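Local coordinates for DisA protein (Sorangium cellulosum, PDB 6CCA) that probably transfers methyl groups from S-adenosylmethionine to the alpha-carbon of a polyketide intermediate, as a gem-dimethylating methyltransferase of the disorazol assembly line, at residues I151-V155 / N195-D199; A60-F64 / R141-L145; V333-R339 / S400-L406; H200-L204 / P389-S393; G232-G236 / F256-I260. One frame throughout, in Å; residues are numbered along the deposited sequence.

The five contacts run from an outer helical region into the methyltransferase sheet. Contact 2 (helices 55-75 and 135-146) closes before contact 1 opens; their centres are about 13 Å apart, and I151, Y154 and V155 pack on L61, M142 and L145. Contact 1 ends on helix 196-216, whose next residues, 200-204, supply one side of contact 4, so this helix joins the outer helices to the sheet. Contacts 3 and 4, centres about 8 Å apart, alternate their segments and share probable hydrogen bonds, N403 ND2 to L390 O and L390 N to V404 O. Contact 5 reaches the sheet of contact 3, about 19 Å away between centres, and is nested within contact 4.

Contact 1 (I151-V155 / N195-D199)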
# COMPACT_ATOMS: atom_id res chain seq x y z
N ILE A 151 1.53 -16.32 -4.91
CA ILE A 151 2.51 -15.35 -5.37
C ILE A 151 2.45 -15.10 -6.88
O ILE A 151 3.19 -14.23 -7.40
CB ILE A 151 3.94 -15.67 -4.91
CG1 ILE A 151 4.48 -17.01 -5.44
CG2 ILE A 151 4.04 -15.47 -3.38
CD1 ILE A 151 5.93 -17.25 -5.18
N ALA A 152 1.72 -15.95 -7.59
CA ALA A 152 1.77 -15.90 -9.07
C ALA A 152 1.58 -14.48 -9.67
O ALA A 152 2.32 -14.08 -10.58
CB ALA A 152 0.79 -16.91 -9.68
N PRO A 153 0.58 -13.69 -9.19
CA PRO A 153 0.42 -12.37 -9.83
C PRO A 153 1.55 -11.40 -9.54
O PRO A 153 1.84 -10.54 -10.36
CB PRO A 153 -0.88 -11.84 -9.25
CG PRO A 153 -1.10 -12.67 -8.01
CD PRO A 153 -0.54 -14.00 -8.29
N TYR A 154 2.22 -11.61 -8.40
CA TYR A 154 3.40 -10.82 -8.05
C TYR A 154 4.57 -11.22 -8.98
O TYR A 154 5.27 -10.34 -9.50
CB TYR A 154 3.79 -11.04 -6.59
CG TYR A 154 2.65 -10.72 -5.62
CD1 TYR A 154 1.64 -11.64 -5.37
CD2 TYR A 154 2.60 -9.54 -4.96
CE1 TYR A 154 0.58 -11.38 -4.58
CE2 TYR A 154 1.51 -9.22 -4.13
CZ TYR A 154 0.51 -10.15 -3.93
OH TYR A 154 -0.61 -9.96 -3.10
N VAL A 155 4.73 -12.51 -9.21
CA VAL A 155 5.78 -13.03 -10.10
C VAL A 155 5.56 -12.47 -11.51
O VAL A 155 6.47 -11.94 -12.17
CB VAL A 155 5.80 -14.56 -10.11
CG1 VAL A 155 6.73 -15.10 -11.18
CG2 VAL A 155 6.24 -15.08 -8.74
N ASN A 195 -6.18 -12.93 -4.93
CA ASN A 195 -5.15 -13.79 -4.48
C ASN A 195 -5.27 -13.83 -2.94
O ASN A 195 -5.86 -12.94 -2.36
CB ASN A 195 -3.79 -13.29 -4.94
CG ASN A 195 -3.40 -11.88 -4.40
OD1 ASN A 195 -2.94 -11.71 -3.29
ND2 ASN A 195 -3.60 -10.83 -5.25
N ALA A 196 -4.75 -14.85 -2.31
CA ALA A 196 -5.06 -15.08 -0.92
C ALA A 196 -4.69 -13.95 0.04
O ALA A 196 -5.54 -13.55 0.87
CB ALA A 196 -4.45 -16.36 -0.43
N THR A 197 -3.47 -13.46 -0.02
CA THR A 197 -3.07 -12.43 0.96
C THR A 197 -3.88 -11.14 0.74
O THR A 197 -4.40 -10.56 1.72
CB THR A 197 -1.55 -12.16 0.94
OG1 THR A 197 -1.17 -11.61 -0.31
CG2 THR A 197 -0.76 -13.46 1.23
N ALA A 198 -4.01 -10.67 -0.50
CA ALA A 198 -4.78 -9.43 -0.74
C ALA A 198 -6.25 -9.61 -0.23
O ALA A 198 -6.85 -8.70 0.38
CB ALA A 198 -4.78 -8.99 -2.20
N ASP A 199 -6.84 -10.76 -0.55
CA ASP A 199 -8.23 -10.98 -0.18
C ASP A 199 -8.41 -11.06 1.31
O ASP A 199 -9.38 -10.53 1.83
CB ASP A 199 -8.77 -12.28 -0.82
CG ASP A 199 -8.98 -12.14 -2.32
OD1 ASP A 199 -9.01 -11.02 -2.85
OD2 ASP A 199 -9.11 -13.22 -2.94
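P153 meets N195 first, its ring atom CG resting 4.1 Å from N195 CB in a light apolar touch at the start of helix 152-163. The next residue, Y154, carries most of the contact. Its CG stands beside the backbone N and anti to the carbonyl carbon (chi1 -57°), which sends the phenol across to the first turn of helix 196-216. There Y154 OH donates to N195 OD1 at 2.9 Å. This oxygen lies at the ring edge, and the amide stands steeply against the phenol, the two planes 77° apart. The hydroxyl comes from above the amide plane, not on a lone pair. From the opposite face, A198 N gives its hydrogen to the same N195 OD1 at 3.2 Å, the capping bond of N195 as N-cap. T197 OG1 also stands close, 3.3 Å from Y154 OH. N195 ND2 is bound by P190 O and L191 O, which settles which way round the amide sits, while F58 and F343 meet the Y154 ring edge-to-face. The phenol hydroxyl and the cap oxygen are thus paired in a buried setting: one carbonyl oxygen, gripped on both faces, closes the start of one helix and holds the tyrosine of the other.

Contact 2 (A60-F64 / R141-L145)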
# COMPACT_ATOMS: atom_id res chain seq x y z
N ALA A 60 10.24 -16.90 -0.69
CA ALA A 60 10.89 -17.21 -1.94
C ALA A 60 10.75 -16.08 -2.97
O ALA A 60 11.67 -15.82 -3.79
CB ALA A 60 10.33 -18.50 -2.55
N LEU A 61 9.62 -15.39 -2.92
CA LEU A 61 9.46 -14.18 -3.76
C LEU A 61 10.53 -13.14 -3.46
O LEU A 61 11.03 -12.49 -4.37
CB LEU A 61 8.01 -13.68 -3.63
CG LEU A 61 7.66 -12.43 -4.43
CD1 LEU A 61 7.70 -12.70 -5.89
CD2 LEU A 61 6.31 -11.94 -4.06
N GLU A 62 10.88 -12.98 -2.20
CA GLU A 62 11.91 -12.02 -1.83
C GLU A 62 13.28 -12.38 -2.40
O GLU A 62 13.98 -11.56 -2.91
CB GLU A 62 12.03 -11.90 -0.31
CG GLU A 62 11.10 -10.90 0.30
CD GLU A 62 11.73 -9.50 0.39
OE1 GLU A 62 12.51 -9.18 1.30
OE2 GLU A 62 11.44 -8.77 -0.46
N ARG A 63 13.66 -13.64 -2.26
CA ARG A 63 14.92 -14.11 -2.76
C ARG A 63 14.97 -14.00 -4.30
O ARG A 63 15.91 -13.55 -4.83
CB ARG A 63 15.21 -15.53 -2.30
CG ARG A 63 15.46 -15.71 -0.81
CD ARG A 63 16.22 -14.57 -0.11
NE ARG A 63 15.31 -13.92 0.84
CZ ARG A 63 15.35 -12.67 1.26
NH1 ARG A 63 16.28 -11.82 0.93
NH2 ARG A 63 14.39 -12.27 2.05
N PHE A 64 13.91 -14.40 -4.94
CA PHE A 64 13.79 -14.23 -6.37
C PHE A 64 14.01 -12.77 -6.81
O PHE A 64 14.68 -12.52 -7.76
CB PHE A 64 12.45 -14.78 -6.81
CG PHE A 64 12.10 -14.49 -8.24
CD1 PHE A 64 12.73 -15.14 -9.26
CD2 PHE A 64 11.09 -13.63 -8.55
CE1 PHE A 64 12.41 -14.89 -10.55
CE2 PHE A 64 10.74 -13.38 -9.85
CZ PHE A 64 11.40 -14.03 -10.85
N ARG A 141 13.50 -20.02 -12.46
CA ARG A 141 12.89 -19.76 -11.11
C ARG A 141 11.57 -19.07 -11.19
O ARG A 141 10.66 -19.42 -10.46
CB ARG A 141 13.86 -18.95 -10.22
CG ARG A 141 13.47 -18.82 -8.75
CD ARG A 141 13.18 -20.18 -8.18
NE ARG A 141 12.95 -20.08 -6.74
CZ ARG A 141 12.46 -21.10 -6.02
NH1 ARG A 141 12.06 -22.22 -6.65
NH2 ARG A 141 12.29 -20.96 -4.71
N MET A 142 11.45 -18.13 -12.10
CA MET A 142 10.20 -17.45 -12.40
C MET A 142 9.11 -18.47 -12.72
O MET A 142 8.00 -18.39 -12.20
CB MET A 142 10.39 -16.49 -13.60
CG MET A 142 9.12 -15.72 -13.96
SD MET A 142 7.93 -16.59 -14.98
CE MET A 142 8.82 -16.69 -16.57
N GLN A 143 9.41 -19.45 -13.58
CA GLN A 143 8.37 -20.44 -13.95
C GLN A 143 7.95 -21.30 -12.78
O GLN A 143 6.74 -21.57 -12.60
CB GLN A 143 8.87 -21.37 -15.07
CG GLN A 143 9.02 -20.60 -16.37
CD GLN A 143 8.95 -21.52 -17.60
OE1 GLN A 143 8.17 -22.49 -17.60
NE2 GLN A 143 9.73 -21.20 -18.67
N GLN A 144 8.92 -21.66 -11.95
CA GLN A 144 8.64 -22.42 -10.72
C GLN A 144 7.73 -21.64 -9.76
O GLN A 144 6.78 -22.16 -9.23
CB GLN A 144 9.94 -22.74 -10.03
CG GLN A 144 10.83 -23.67 -10.83
CD GLN A 144 12.16 -23.94 -10.21
OE1 GLN A 144 12.67 -23.20 -9.38
NE2 GLN A 144 12.80 -25.02 -10.69
N LEU A 145 8.04 -20.34 -9.58
CA LEU A 145 7.29 -19.55 -8.62
C LEU A 145 5.96 -19.18 -9.15
O LEU A 145 5.02 -19.04 -8.37
CB LEU A 145 8.11 -18.38 -8.13
CG LEU A 145 9.37 -18.70 -7.36
CD1 LEU A 145 10.06 -17.40 -6.89
CD2 LEU A 145 9.06 -19.57 -6.14
O HOH W 1 13.39 -17.86 -4.80
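A60 O and R141 NE share one water molecule, which donates to A60 O at 2.9 Å and accepts from R141 NE at 3.0 Å. This bridge joins the backbone of helix 55-75 to a side chain of helix 135-146. The guanidinium is held further by its own helix: R141 NH1 donates to Q144 OE1 at 3.0 Å, close to the guanidinium plane, and L145 CD2 sits over the centre of one face. The R141 NH2 atom then comes to A60 CB, 3.8 Å away. A bend at chi2 (52°) in the arginine chain folds the group back over L145.

Beneath this polar rim the contact is apolar. The two methyls of L145 divide between F64 and A60, L145 CD1 reaching F64 CB at 3.5 Å while L145 CD2 touches A60 CB at 4.0 Å. The leucine and the phenylalanine pass one another, each heading for the opposing helix. The F64 ring continues along helix 135-146, with F64 CD1 near R141 CG and F64 CZ 3.8 Å from M142 CB; the far end of the methionine leads away.

The two helical segments run nearly antiparallel, at 162°, with axes 11.1 Å apart, so these side chains fill a fairly wide interval. Helix 152-163 packs against both: Y154 touches L61, V155 meets M142 and L145, and W159 meets M142, making a three-helix arrangement.

Contact 3 (V333-R339 / S400-L406)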
# COMPACT_ATOMS: atom_id res chain seq x y z
N VAL A 333 -9.48 3.63 9.01
CA VAL A 333 -9.21 2.22 8.71
C VAL A 333 -8.16 2.23 7.59
O VAL A 333 -8.38 2.79 6.47
CB VAL A 333 -10.47 1.52 8.23
CG1 VAL A 333 -10.13 0.08 7.85
CG2 VAL A 333 -11.54 1.61 9.32
N LEU A 334 -6.99 1.69 7.91
CA LEU A 334 -5.89 1.58 6.94
C LEU A 334 -5.65 0.13 6.55
O LEU A 334 -5.66 -0.77 7.43
CB LEU A 334 -4.60 2.14 7.54
CG LEU A 334 -4.54 3.56 8.00
CD1 LEU A 334 -3.26 3.90 8.76
CD2 LEU A 334 -4.70 4.49 6.81
N ASN A 335 -5.42 -0.09 5.25
CA ASN A 335 -4.80 -1.30 4.76
C ASN A 335 -3.49 -0.89 4.14
O ASN A 335 -3.48 -0.06 3.17
CB ASN A 335 -5.71 -1.92 3.72
CG ASN A 335 -5.17 -3.23 3.16
OD1 ASN A 335 -4.07 -3.68 3.52
ND2 ASN A 335 -5.99 -3.90 2.34
N GLU A 336 -2.40 -1.33 4.73
CA GLU A 336 -1.08 -0.86 4.38
C GLU A 336 -0.04 -1.99 4.30
O GLU A 336 -0.08 -2.98 5.02
CB GLU A 336 -0.54 0.17 5.43
CG GLU A 336 -1.06 1.60 5.22
CD GLU A 336 -0.39 2.28 4.02
OE1 GLU A 336 0.79 2.03 3.71
OE2 GLU A 336 -1.04 3.07 3.35
N MET A 337 0.96 -1.79 3.44
CA MET A 337 2.08 -2.70 3.38
C MET A 337 3.05 -2.21 4.47
O MET A 337 3.32 -0.99 4.55
CB MET A 337 2.74 -2.70 1.96
CG MET A 337 1.71 -3.02 0.88
SD MET A 337 1.13 -4.75 0.99
CE MET A 337 -0.13 -4.63 -0.30
N THR A 338 3.48 -3.13 5.33
CA THR A 338 4.21 -2.83 6.55
C THR A 338 5.66 -3.36 6.63
O THR A 338 6.24 -3.39 7.73
CB THR A 338 3.39 -3.32 7.75
OG1 THR A 338 2.95 -4.67 7.54
CG2 THR A 338 2.13 -2.47 7.90
N ARG A 339 6.22 -3.76 5.49
CA ARG A 339 7.60 -4.18 5.35
C ARG A 339 8.02 -3.74 3.96
O ARG A 339 7.22 -3.76 3.02
CB ARG A 339 7.68 -5.70 5.57
CG ARG A 339 9.08 -6.27 5.44
CD ARG A 339 9.17 -7.82 5.60
NE ARG A 339 9.00 -8.17 6.99
CZ ARG A 339 9.89 -7.89 7.95
NH1 ARG A 339 11.06 -7.32 7.66
NH2 ARG A 339 9.64 -8.21 9.21
N SER A 400 4.11 -10.03 8.78
CA SER A 400 4.54 -8.65 8.91
C SER A 400 4.51 -7.85 7.63
O SER A 400 4.80 -6.65 7.67
CB SER A 400 5.94 -8.55 9.51
OG SER A 400 6.85 -9.26 8.69
N ILE A 401 4.17 -8.46 6.51
CA ILE A 401 4.26 -7.82 5.20
C ILE A 401 3.17 -6.77 4.98
O ILE A 401 3.36 -5.81 4.23
CB ILE A 401 4.10 -8.92 4.09
CG1 ILE A 401 5.38 -9.72 4.01
CG2 ILE A 401 3.79 -8.30 2.73
CD1 ILE A 401 5.25 -10.89 3.03
N GLN A 402 2.06 -6.97 5.62
CA GLN A 402 0.85 -6.18 5.45
C GLN A 402 -0.01 -6.28 6.69
O GLN A 402 -0.00 -7.28 7.48
CB GLN A 402 0.04 -6.75 4.29
CG GLN A 402 -1.15 -5.99 3.81
CD GLN A 402 -1.72 -6.48 2.50
OE1 GLN A 402 -1.22 -7.43 1.88
NE2 GLN A 402 -2.81 -5.88 2.09
N ASN A 403 -0.77 -5.22 6.91
CA ASN A 403 -1.73 -5.21 8.02
C ASN A 403 -2.91 -4.27 7.80
O ASN A 403 -2.81 -3.33 6.95
CB ASN A 403 -1.02 -4.93 9.35
CG ASN A 403 -1.76 -5.57 10.54
OD1 ASN A 403 -2.75 -6.29 10.37
ND2 ASN A 403 -1.26 -5.31 11.75
N VAL A 404 -4.01 -4.55 8.47
CA VAL A 404 -5.08 -3.57 8.65
C VAL A 404 -4.92 -2.93 10.05
O VAL A 404 -4.68 -3.62 11.08
CB VAL A 404 -6.42 -4.18 8.43
CG1 VAL A 404 -7.54 -3.31 8.98
CG2 VAL A 404 -6.64 -4.44 6.95
N ILE A 405 -5.01 -1.62 10.09
CA ILE A 405 -4.80 -0.79 11.28
C ILE A 405 -6.01 0.07 11.50
O ILE A 405 -6.45 0.75 10.59
CB ILE A 405 -3.52 0.06 11.22
CG1 ILE A 405 -2.29 -0.83 10.89
CG2 ILE A 405 -3.32 0.80 12.54
CD1 ILE A 405 -1.63 -0.45 9.63
N LEU A 406 -6.61 -0.03 12.68
CA LEU A 406 -7.80 0.75 13.08
C LEU A 406 -7.40 1.79 14.13
O LEU A 406 -6.55 1.51 14.98
CB LEU A 406 -8.89 -0.14 13.66
CG LEU A 406 -9.21 -1.41 12.84
CD1 LEU A 406 -10.17 -2.31 13.58
CD2 LEU A 406 -9.78 -1.06 11.53
O HOH W 2 -5.37 -6.15 0.45
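L334 and I405 exchange two backbone hydrogen bonds, L334 N to I405 O and I405 N to L334 O, both 2.9 Å. E336 and N403 form the next hydrogen-bonded pair, and V333-L406, N335-V404 and M337-Q402 are the intervening non-hydrogen-bonded pairs of this antiparallel ladder. Beyond the strand end, T338 continues the link: T338 N donates to I401 O and T338 OG1 to S400 O, the latter at 2.7 Å.

Among side-chain bonds, Q402 NE2 gives a nearly straight hydrogen bond to N335 OD1 (2.9 Å, 174°), on a lone pair, and the two amides lie nearly coplanar. A water takes hydrogens from N335 ND2 and Q402 NE2. At the exposed end R339 grips S400 OG side-on, through R339 NE at 2.9 Å and R339 NH2 at 3.0 Å, the oxygen lying in the guanidinium plane. The M337 thioether lies along the Q402 amide, M337 SD 3.7 Å from Q402 CD.

Apolar contacts are fewer: V333 CG1 lies 3.9 Å from L406 CD2, and L334 CB faces I405 CB.

Strand 330-337 also pairs in parallel with 300-306, whereas 402-409 is antiparallel to it and to 387-389. An antiparallel strand inserted at this place is the hallmark of the Rossmann-like class I methyltransferase sheet.

Contact 4 (H200-L204 / P389-S393); sequences HFNEL and PLQHS
L204 and L390 bring the two backbones closest, with CA atoms 9.2 Å apart, so helix 196-216 and the loop after strand 387-389 meet through side chains. Between them H200, F201 and H392 form an aromatic cluster at the side of the Rossmann-like methyltransferase sheet.

The polar link is a hydrogen bond between the two imidazoles, H200 NE2 to H392 NE2, 2.9 Å long and fairly straight at 163°. Either nitrogen could be the donor. The imidazoles touch at their edges, planes 71° apart, without stacking. H200 projects from the helix with CG anti to its backbone N (chi1 170°), which carries the imidazole toward the loop. The same ring is braced from its own helix, since H200 CD2 stands 3.6 Å above the centre of the F201 ring.

F201 CZ in turn lies over one face of the H392 ring, offset toward its rim. L204 CD1 also comes to the edge of the H392 ring, 3.7 Å from H392 NE2, and L204 CD1 reaches L390 CD1 at 3.8 Å, the two leucines coming together tip to tip. H392 is therefore touched by all three helix residues, which probably limits its rotation.

Around the cluster, L51 of helix 45-52 packs on H200, F201 and H392. The loop is tied to strand 402-409 by L390 O, which accepts from N403 ND2, and by backbone bonding of L390 with V404; F201 rests on Q402 and V404 of that strand. The phenylalanine and imidazole rings meet obliquely, F201 CE1 3.7 Å from H392 CE1.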
# COMPACT_ATOMS: atom_id res chain seq x y z
N HIS A 200 -7.44 -11.59 2.03
CA HIS A 200 -7.52 -11.66 3.49
C HIS A 200 -7.65 -10.24 4.08
O HIS A 200 -8.54 -9.93 4.90
CB HIS A 200 -6.28 -12.33 4.05
CG HIS A 200 -6.18 -12.22 5.51
ND1 HIS A 200 -6.66 -13.19 6.36
CD2 HIS A 200 -5.67 -11.25 6.30
CE1 HIS A 200 -6.42 -12.82 7.62
NE2 HIS A 200 -5.81 -11.65 7.60
N PHE A 201 -6.77 -9.37 3.66
CA PHE A 201 -6.83 -7.98 4.10
C PHE A 201 -8.03 -7.18 3.58
O PHE A 201 -8.55 -6.36 4.32
CB PHE A 201 -5.48 -7.26 3.96
CG PHE A 201 -4.43 -7.89 4.83
CD1 PHE A 201 -4.37 -7.64 6.17
CD2 PHE A 201 -3.52 -8.80 4.26
CE1 PHE A 201 -3.37 -8.24 6.93
CE2 PHE A 201 -2.59 -9.45 5.04
CZ PHE A 201 -2.56 -9.17 6.39
N ASN A 202 -8.45 -7.43 2.34
CA ASN A 202 -9.67 -6.80 1.79
C ASN A 202 -10.88 -7.15 2.65
O ASN A 202 -11.74 -6.30 2.99
CB ASN A 202 -9.91 -7.27 0.34
CG ASN A 202 -8.91 -6.71 -0.66
OD1 ASN A 202 -8.26 -5.70 -0.41
ND2 ASN A 202 -8.87 -7.31 -1.84
N GLU A 203 -10.91 -8.39 3.10
CA GLU A 203 -12.02 -8.87 3.91
C GLU A 203 -12.00 -8.29 5.29
O GLU A 203 -13.07 -7.96 5.79
CB GLU A 203 -12.11 -10.40 3.93
CG GLU A 203 -12.47 -10.97 2.55
CD GLU A 203 -13.88 -10.62 2.04
OE1 GLU A 203 -14.80 -10.30 2.83
OE2 GLU A 203 -14.05 -10.61 0.81
N LEU A 204 -10.79 -8.06 5.85
CA LEU A 204 -10.67 -7.37 7.13
C LEU A 204 -11.12 -5.94 7.08
O LEU A 204 -11.73 -5.45 8.01
CB LEU A 204 -9.23 -7.43 7.72
CG LEU A 204 -8.79 -8.71 8.37
CD1 LEU A 204 -7.34 -8.53 8.79
CD2 LEU A 204 -9.71 -8.99 9.57
N PRO A 389 -3.36 -2.11 15.25
CA PRO A 389 -2.89 -2.92 14.18
C PRO A 389 -3.36 -4.32 14.51
O PRO A 389 -3.16 -4.80 15.67
CB PRO A 389 -1.38 -2.80 14.24
CG PRO A 389 -1.10 -1.69 15.17
CD PRO A 389 -2.28 -1.62 16.10
N LEU A 390 -4.02 -4.96 13.59
CA LEU A 390 -4.61 -6.27 13.90
C LEU A 390 -3.48 -7.31 14.09
O LEU A 390 -2.36 -7.10 13.63
CB LEU A 390 -5.63 -6.67 12.88
CG LEU A 390 -6.86 -5.78 12.86
CD1 LEU A 390 -7.77 -6.20 11.76
CD2 LEU A 390 -7.56 -5.83 14.23
N GLN A 391 -3.75 -8.38 14.83
CA GLN A 391 -2.70 -9.34 15.19
C GLN A 391 -2.74 -10.48 14.20
O GLN A 391 -3.80 -10.99 13.88
CB GLN A 391 -2.96 -9.90 16.63
CG GLN A 391 -2.95 -8.83 17.66
CD GLN A 391 -3.32 -9.41 19.04
OE1 GLN A 391 -4.46 -9.21 19.56
NE2 GLN A 391 -2.39 -10.18 19.61
N HIS A 392 -1.57 -10.89 13.72
CA HIS A 392 -1.42 -12.01 12.81
C HIS A 392 -0.26 -12.87 13.21
O HIS A 392 0.72 -13.04 12.48
CB HIS A 392 -1.25 -11.52 11.35
CG HIS A 392 -2.50 -10.93 10.80
ND1 HIS A 392 -2.82 -9.61 11.00
CD2 HIS A 392 -3.51 -11.47 10.11
CE1 HIS A 392 -3.99 -9.37 10.45
NE2 HIS A 392 -4.43 -10.47 9.90
N SER A 393 -0.35 -13.42 14.42
CA SER A 393 0.79 -14.23 14.93
C SER A 393 0.37 -15.57 15.52
O SER A 393 -0.74 -15.72 16.05
CB SER A 393 1.65 -13.42 15.93
OG SER A 393 0.84 -12.94 16.95

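Contact 5 (G232-G236 / F256-I260)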
# COMPACT_ATOMS: atom_id res chain seq x y z
N GLY A 232 -8.23 7.98 -2.13
CA GLY A 232 -7.46 7.17 -3.06
C GLY A 232 -8.13 5.94 -3.60
O GLY A 232 -7.47 4.94 -3.84
N ALA A 233 -9.43 6.01 -3.89
CA ALA A 233 -10.16 4.86 -4.44
C ALA A 233 -9.66 4.40 -5.83
O ALA A 233 -9.98 3.26 -6.24
CB ALA A 233 -11.65 5.13 -4.48
N GLY A 234 -8.97 5.28 -6.55
CA GLY A 234 -8.27 4.88 -7.79
C GLY A 234 -9.32 4.49 -8.76
O GLY A 234 -10.33 5.17 -8.84
N THR A 235 -9.11 3.38 -9.45
CA THR A 235 -10.10 2.84 -10.38
C THR A 235 -11.10 1.89 -9.71
O THR A 235 -11.92 1.27 -10.39
CB THR A 235 -9.39 2.11 -11.54
OG1 THR A 235 -8.75 0.94 -11.01
CG2 THR A 235 -8.34 3.03 -12.19
N GLY A 236 -11.06 1.79 -8.37
CA GLY A 236 -12.13 1.16 -7.65
C GLY A 236 -12.07 -0.37 -7.61
O GLY A 236 -13.09 -1.02 -7.35
N PHE A 256 -18.51 8.20 0.12
CA PHE A 256 -17.79 9.07 -0.77
C PHE A 256 -16.60 8.34 -1.39
O PHE A 256 -15.60 7.98 -0.73
CB PHE A 256 -17.34 10.31 -0.03
CG PHE A 256 -18.41 11.35 0.15
CD1 PHE A 256 -19.47 11.12 1.04
CD2 PHE A 256 -18.38 12.52 -0.58
CE1 PHE A 256 -20.50 12.07 1.18
CE2 PHE A 256 -19.40 13.50 -0.41
CZ PHE A 256 -20.47 13.24 0.41
N TYR A 257 -16.73 8.10 -2.70
CA TYR A 257 -15.68 7.56 -3.55
C TYR A 257 -14.81 8.73 -4.06
O TYR A 257 -15.30 9.56 -4.84
CB TYR A 257 -16.35 6.79 -4.70
CG TYR A 257 -15.45 6.10 -5.70
CD1 TYR A 257 -14.54 6.77 -6.47
CD2 TYR A 257 -15.53 4.74 -5.88
CE1 TYR A 257 -13.74 6.10 -7.41
CE2 TYR A 257 -14.77 4.10 -6.83
CZ TYR A 257 -13.89 4.80 -7.59
OH TYR A 257 -13.12 4.07 -8.49
N THR A 258 -13.58 8.83 -3.58
CA THR A 258 -12.74 9.98 -3.88
C THR A 258 -11.38 9.54 -4.29
O THR A 258 -10.97 8.40 -3.99
CB THR A 258 -12.59 10.99 -2.69
OG1 THR A 258 -11.64 10.53 -1.77
CG2 THR A 258 -13.89 11.25 -2.03
N ASP A 259 -10.72 10.41 -5.10
CA ASP A 259 -9.36 10.20 -5.54
C ASP A 259 -8.80 11.55 -5.92
O ASP A 259 -9.55 12.47 -6.22
CB ASP A 259 -9.32 9.30 -6.79
CG ASP A 259 -7.93 8.78 -7.07
OD1 ASP A 259 -7.57 7.77 -6.43
OD2 ASP A 259 -7.21 9.38 -7.92
N ILE A 260 -7.48 11.66 -5.88
CA ILE A 260 -6.87 12.87 -6.38
C ILE A 260 -7.24 13.15 -7.86
O ILE A 260 -7.41 14.29 -8.26
CB ILE A 260 -5.35 12.84 -6.16
CG1 ILE A 260 -4.72 14.20 -6.46
CG2 ILE A 260 -4.65 11.75 -6.97
CD1 ILE A 260 -3.36 14.36 -5.71
O HOH W 3 -8.93 10.80 -2.27
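A233 and Y257 form the centre of this contact, where the glycine-rich loop after strand 226-231, the first loop of the Rossmann-like class I methyltransferase fold, meets the end of strand 253-257. A233 CB sits 3.7 Å above the centre of the Y257 ring, a CH-pi contact only 9° off the ring normal. With chi1 near -178° the Y257 phenol reaches beneath the loop until Y257 OH donates to G234 O at 3.0 Å, arriving from above the carbonyl plane.

Two backbone nitrogens of the loop are also taken. A233 N donates to T258 O at 2.8 Å, nearly in line with the carbonyl, and G234 N donates to D259 OD1 at 2.9 Å, meeting the oxygen from above the carboxylate plane. Three bonds from the consecutive residues Y257, T258 and D259 thus hold A233 and G234.

The loop shape makes this possible. A233 to G236 is a type II' beta turn, closed by G236 N to A233 O, and G232, G234 and G236 all have positive phi, which suits glycine. G236 CA lies close to the Y257 ring, 4.0 Å from Y257 CE2.

Farther out, D259 OD2 accepts from S261 N, fixing the other carboxylate oxygen, and F281 meets the Y257 ring. In this family such a loop and the acidic residue beyond the second strand commonly frame the S-adenosylmethionine site, so the contact probably shapes that pocket. T258 OG1, also bonded to E230 O, receives a hydrogen at 2.8 Å from a water that in turn accepts from G232 N.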